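Local atomic coordinates of beta subunit of a putative Aromatic-ring-hydroxylating dioxygenase (Novosphingobium aromaticivorans DSM 12444, PDB entry 3EBY), a protein that is probably the beta subunit of a bacterial dioxygenase that adds both atoms of molecular oxygen to aromatic rings. Residues C43-I48 with R146-D151. Sequence-based numbering, arbitrary orientation.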
ATOM      1  N   CYS A  43      21.144 -18.096   2.681  1.00 13.64           N
ATOM      2  CA  CYS A  43      20.212 -17.226   1.974  1.00 15.80           C
ATOM      3  C   CYS A  43      20.938 -16.339   0.962  1.00 16.02           C
ATOM      4  O   CYS A  43      22.189 -16.290   0.932  1.00 16.33           O
ATOM      5  CB  CYS A  43      19.507 -16.336   2.991  1.00 15.75           C
ATOM      6  SG  CYS A  43      20.630 -15.218   3.929  1.00 17.45           S
ATOM      7  N   LEU A  44      20.142 -15.581   0.207  1.00 16.37           N
ATOM      8  CA  LEU A  44      20.648 -14.545  -0.681  1.00 16.54           C
ATOM      9  C   LEU A  44      19.744 -13.295  -0.569  1.00 16.07           C
ATOM     10  O   LEU A  44      18.527 -13.401  -0.642  1.00 20.74           O
ATOM     11  CB  LEU A  44      20.698 -15.041  -2.128  1.00 16.53           C
ATOM     12  CG  LEU A  44      21.193 -13.997  -3.158  1.00 20.88           C
ATOM     13  CD1 LEU A  44      22.689 -13.697  -2.941  1.00 20.47           C
ATOM     14  CD2 LEU A  44      20.948 -14.475  -4.572  1.00 28.49           C
ATOM     15  N   TYR A  45      20.353 -12.169  -0.228  1.00 15.61           N
ATOM     16  CA  TYR A  45      19.673 -10.884  -0.206  1.00 15.43           C
ATOM     17  C   TYR A  45      20.459  -9.939  -1.099  1.00 13.09           C
ATOM     18  O   TYR A  45      21.659  -9.748  -0.896  1.00 17.45           O
ATOM     19  CB  TYR A  45      19.613 -10.313   1.219  1.00 14.12           C
ATOM     20  CG  TYR A  45      19.010  -8.922   1.285  1.00 15.33           C
ATOM     21  CD1 TYR A  45      17.637  -8.739   1.196  1.00 13.59           C
ATOM     22  CD2 TYR A  45      19.816  -7.793   1.370  1.00 16.66           C
ATOM     23  CE1 TYR A  45      17.063  -7.441   1.233  1.00 12.28           C
ATOM     24  CE2 TYR A  45      19.265  -6.499   1.411  1.00 17.38           C
ATOM     25  CZ  TYR A  45      17.901  -6.330   1.384  1.00 16.35           C
ATOM     26  OH  TYR A  45      17.384  -5.041   1.414  1.00 16.32           O
ATOM     27  N   GLN A  46      19.779  -9.317  -2.046  1.00 12.98           N
ATOM     28  CA  GLN A  46      20.436  -8.345  -2.890  1.00 16.43           C
ATOM     29  C   GLN A  46      19.505  -7.221  -3.302  1.00 15.20           C
ATOM     30  O   GLN A  46      18.255  -7.363  -3.300  1.00 16.46           O
ATOM     31  CB  GLN A  46      21.071  -9.023  -4.108  1.00 16.15           C
ATOM     32  CG  GLN A  46      20.120  -9.571  -5.111  1.00 22.73           C
ATOM     33  CD  GLN A  46      20.813 -10.480  -6.144  1.00 30.93           C
ATOM     34  OE1 GLN A  46      22.053 -10.469  -6.287  1.00 30.42           O
ATOM     35  NE2 GLN A  46      20.022 -11.273  -6.843  1.00 31.39           N
ATOM     36  N   VAL A  47      20.120  -6.091  -3.623  1.00 16.49           N
ATOM     37  CA  VAL A  47      19.413  -4.882  -4.027  1.00 15.27           C
ATOM     38  C   VAL A  47      20.059  -4.456  -5.375  1.00 15.48           C
ATOM     39  O   VAL A  47      21.274  -4.166  -5.435  1.00 15.69           O
ATOM     40  CB  VAL A  47      19.534  -3.771  -2.944  1.00 14.05           C
ATOM     41  CG1 VAL A  47      18.876  -2.465  -3.443  1.00 14.19           C
ATOM     42  CG2 VAL A  47      18.888  -4.250  -1.576  1.00 15.83           C
ATOM     43  N   ILE A  48      19.266  -4.509  -6.446  0.50 16.83           N
ATOM     44  CA  ILE A  48      19.772  -4.339  -7.805  0.50 19.32           C
ATOM     45  C   ILE A  48      18.862  -3.441  -8.610  0.50 18.12           C
ATOM     46  O   ILE A  48      17.635  -3.496  -8.470  0.50 16.12           O
ATOM     47  CB  ILE A  48      19.890  -5.695  -8.541  0.50 19.17           C
ATOM     48  CG1 ILE A  48      18.640  -6.549  -8.304  0.50 20.08           C
ATOM     49  CG2 ILE A  48      21.106  -6.436  -8.066  0.50 22.93           C
ATOM     50  CD1 ILE A  48      18.400  -7.600  -9.393  0.50 26.17           C
ATOM     51  N   ARG A 146      15.799 -13.047  -1.524  1.00 15.28           N
ATOM     52  CA  ARG A 146      15.044 -11.780  -1.819  1.00 14.39           C
ATOM     53  C   ARG A 146      15.925 -10.875  -2.645  1.00 16.59           C
ATOM     54  O   ARG A 146      17.057 -10.499  -2.232  1.00 15.44           O
ATOM     55  CB  ARG A 146      14.597 -11.089  -0.531  1.00 15.09           C
ATOM     56  CG  ARG A 146      14.159  -9.602  -0.683  1.00 16.55           C
ATOM     57  CD  ARG A 146      13.205  -9.141   0.445  1.00 12.22           C
ATOM     58  NE  ARG A 146      11.852  -9.697   0.233  1.00 14.41           N
ATOM     59  CZ  ARG A 146      10.802  -9.460   1.015  1.00 16.06           C
ATOM     60  NH1 ARG A 146      10.899  -8.632   2.057  1.00 18.44           N
ATOM     61  NH2 ARG A 146       9.624  -9.964   0.701  1.00 17.96           N
ATOM     62  N   THR A 147      15.402 -10.503  -3.801  1.00 14.50           N
ATOM     63  CA  THR A 147      16.022  -9.536  -4.659  1.00 16.86           C
ATOM     64  C   THR A 147      15.101  -8.307  -4.722  1.00 16.65           C
ATOM     65  O   THR A 147      13.934  -8.425  -5.043  1.00 15.66           O
ATOM     66  CB  THR A 147      16.231 -10.100  -6.086  1.00 19.27           C
ATOM     67  OG1 THR A 147      17.098 -11.249  -6.050  1.00 18.57           O
ATOM     68  CG2 THR A 147      16.823  -9.031  -7.007  1.00 19.18           C
ATOM     69  N   CYS A 148      15.639  -7.157  -4.332  1.00 16.23           N
ATOM     70  CA  CYS A 148      14.900  -5.897  -4.376  1.00 15.00           C
ATOM     71  C   CYS A 148      15.275  -5.198  -5.658  1.00 17.28           C
ATOM     72  O   CYS A 148      16.416  -4.711  -5.804  1.00 15.02           O
ATOM     73  CB  CYS A 148      15.289  -5.013  -3.175  1.00 15.20           C
ATOM     74  SG  CYS A 148      15.176  -5.821  -1.546  1.00 17.15           S
ATOM     75  N   ILE A 149      14.388  -5.291  -6.649  1.00 14.65           N
ATOM     76  CA  ILE A 149      14.639  -4.717  -7.982  1.00 13.73           C
ATOM     77  C   ILE A 149      14.079  -3.274  -8.027  1.00 14.66           C
ATOM     78  O   ILE A 149      12.846  -3.073  -7.974  1.00 15.93           O
ATOM     79  CB  ILE A 149      13.969  -5.574  -9.114  1.00 14.93           C
ATOM     80  CG1 ILE A 149      14.431  -7.036  -9.050  1.00 17.22           C
ATOM     81  CG2 ILE A 149      14.280  -4.943 -10.507  1.00 15.93           C
ATOM     82  CD1 ILE A 149      13.863  -7.927 -10.152  1.00 19.61           C
ATOM     83  N   TYR A 150      14.971  -2.275  -8.022  1.00 15.12           N
ATOM     84  CA  TYR A 150      14.553  -0.912  -7.716  1.00 16.83           C
ATOM     85  C   TYR A 150      14.676   0.080  -8.879  1.00 19.63           C
ATOM     86  O   TYR A 150      15.514  -0.082  -9.797  1.00 17.28           O
ATOM     87  CB  TYR A 150      15.272  -0.380  -6.459  1.00 16.95           C
ATOM     88  CG  TYR A 150      16.757  -0.064  -6.690  1.00 15.96           C
ATOM     89  CD1 TYR A 150      17.157   1.186  -7.134  1.00 17.91           C
ATOM     90  CD2 TYR A 150      17.739  -1.029  -6.474  1.00 16.56           C
ATOM     91  CE1 TYR A 150      18.510   1.475  -7.349  1.00 18.84           C
ATOM     92  CE2 TYR A 150      19.103  -0.739  -6.687  1.00 17.42           C
ATOM     93  CZ  TYR A 150      19.465   0.493  -7.152  1.00 20.64           C
ATOM     94  OH  TYR A 150      20.815   0.783  -7.349  1.00 18.91           O
ATOM     95  N   ASP A 151      13.807   1.083  -8.837  1.00 19.49           N
ATOM     96  CA  ASP A 151      13.692   2.087  -9.888  1.00 18.75           C
ATOM     97  C   ASP A 151      14.515   3.356  -9.583  1.00 19.84           C
ATOM     98  O   ASP A 151      15.148   3.903 -10.468  1.00 21.08           O
ATOM     99  CB  ASP A 151      12.206   2.465 -10.077  1.00 16.66           C
ATOM    100  CG  ASP A 151      11.376   1.313 -10.575  1.00 19.86           C
ATOM    101  OD1 ASP A 151      11.986   0.339 -11.095  1.00 24.10           O
ATOM    102  OD2 ASP A 151      10.138   1.356 -10.380  1.00 28.86           O
TER
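Gln46 and Thr147 lie side by side on one face of a parallel strand pair, and the amide NE2 of Gln46 donates a nearly straight hydrogen bond (170°) to Thr147 OG1 at 3.0 Å. The acceptor lies almost in the amide plane. Gln46 reaches it with CG between its backbone N and carbonyl carbon (chi1 69°) and the chain extended beyond. With an alanine at this position, the Thr147 hydroxyl is likely to lose its in-plane amide donor, along with the CG contact beside it. On the same face Ile48 CD1 packs against Ile149 CG1 at 4.0 Å. Between the strands, Leu44 O takes the Arg146 N-H; Gln46 donates its backbone N-H to Arg146 O and accepts the Cys148 N-H at its O, with N and O 2.8 Å apart; Ile48 likewise bonds Cys148 O and Tyr150 N.

The face of Tyr45, Val47, Arg146 and Cys148 is buried and mostly nonpolar near the strands. Cys148 SG meets Tyr45 CE1 at 3.7 Å, an oblique sulfur-aromatic contact, while Tyr45 OH bonds to the C-terminal carboxylate of Ile163. Small, polarisable cysteine fits beside the ring, and the CG methylene of Arg146 rests against its CD1 before the guanidinium turns off to Asp132. Beta-branched Val47 sends CG1 to Tyr150 CD2 at 3.5 Å.

This parallel pairing within the mixed, NTF2-like sheet thus combines directional backbone bonds with a polar link and apolar packing on the Gln46 face and buried packing on the other.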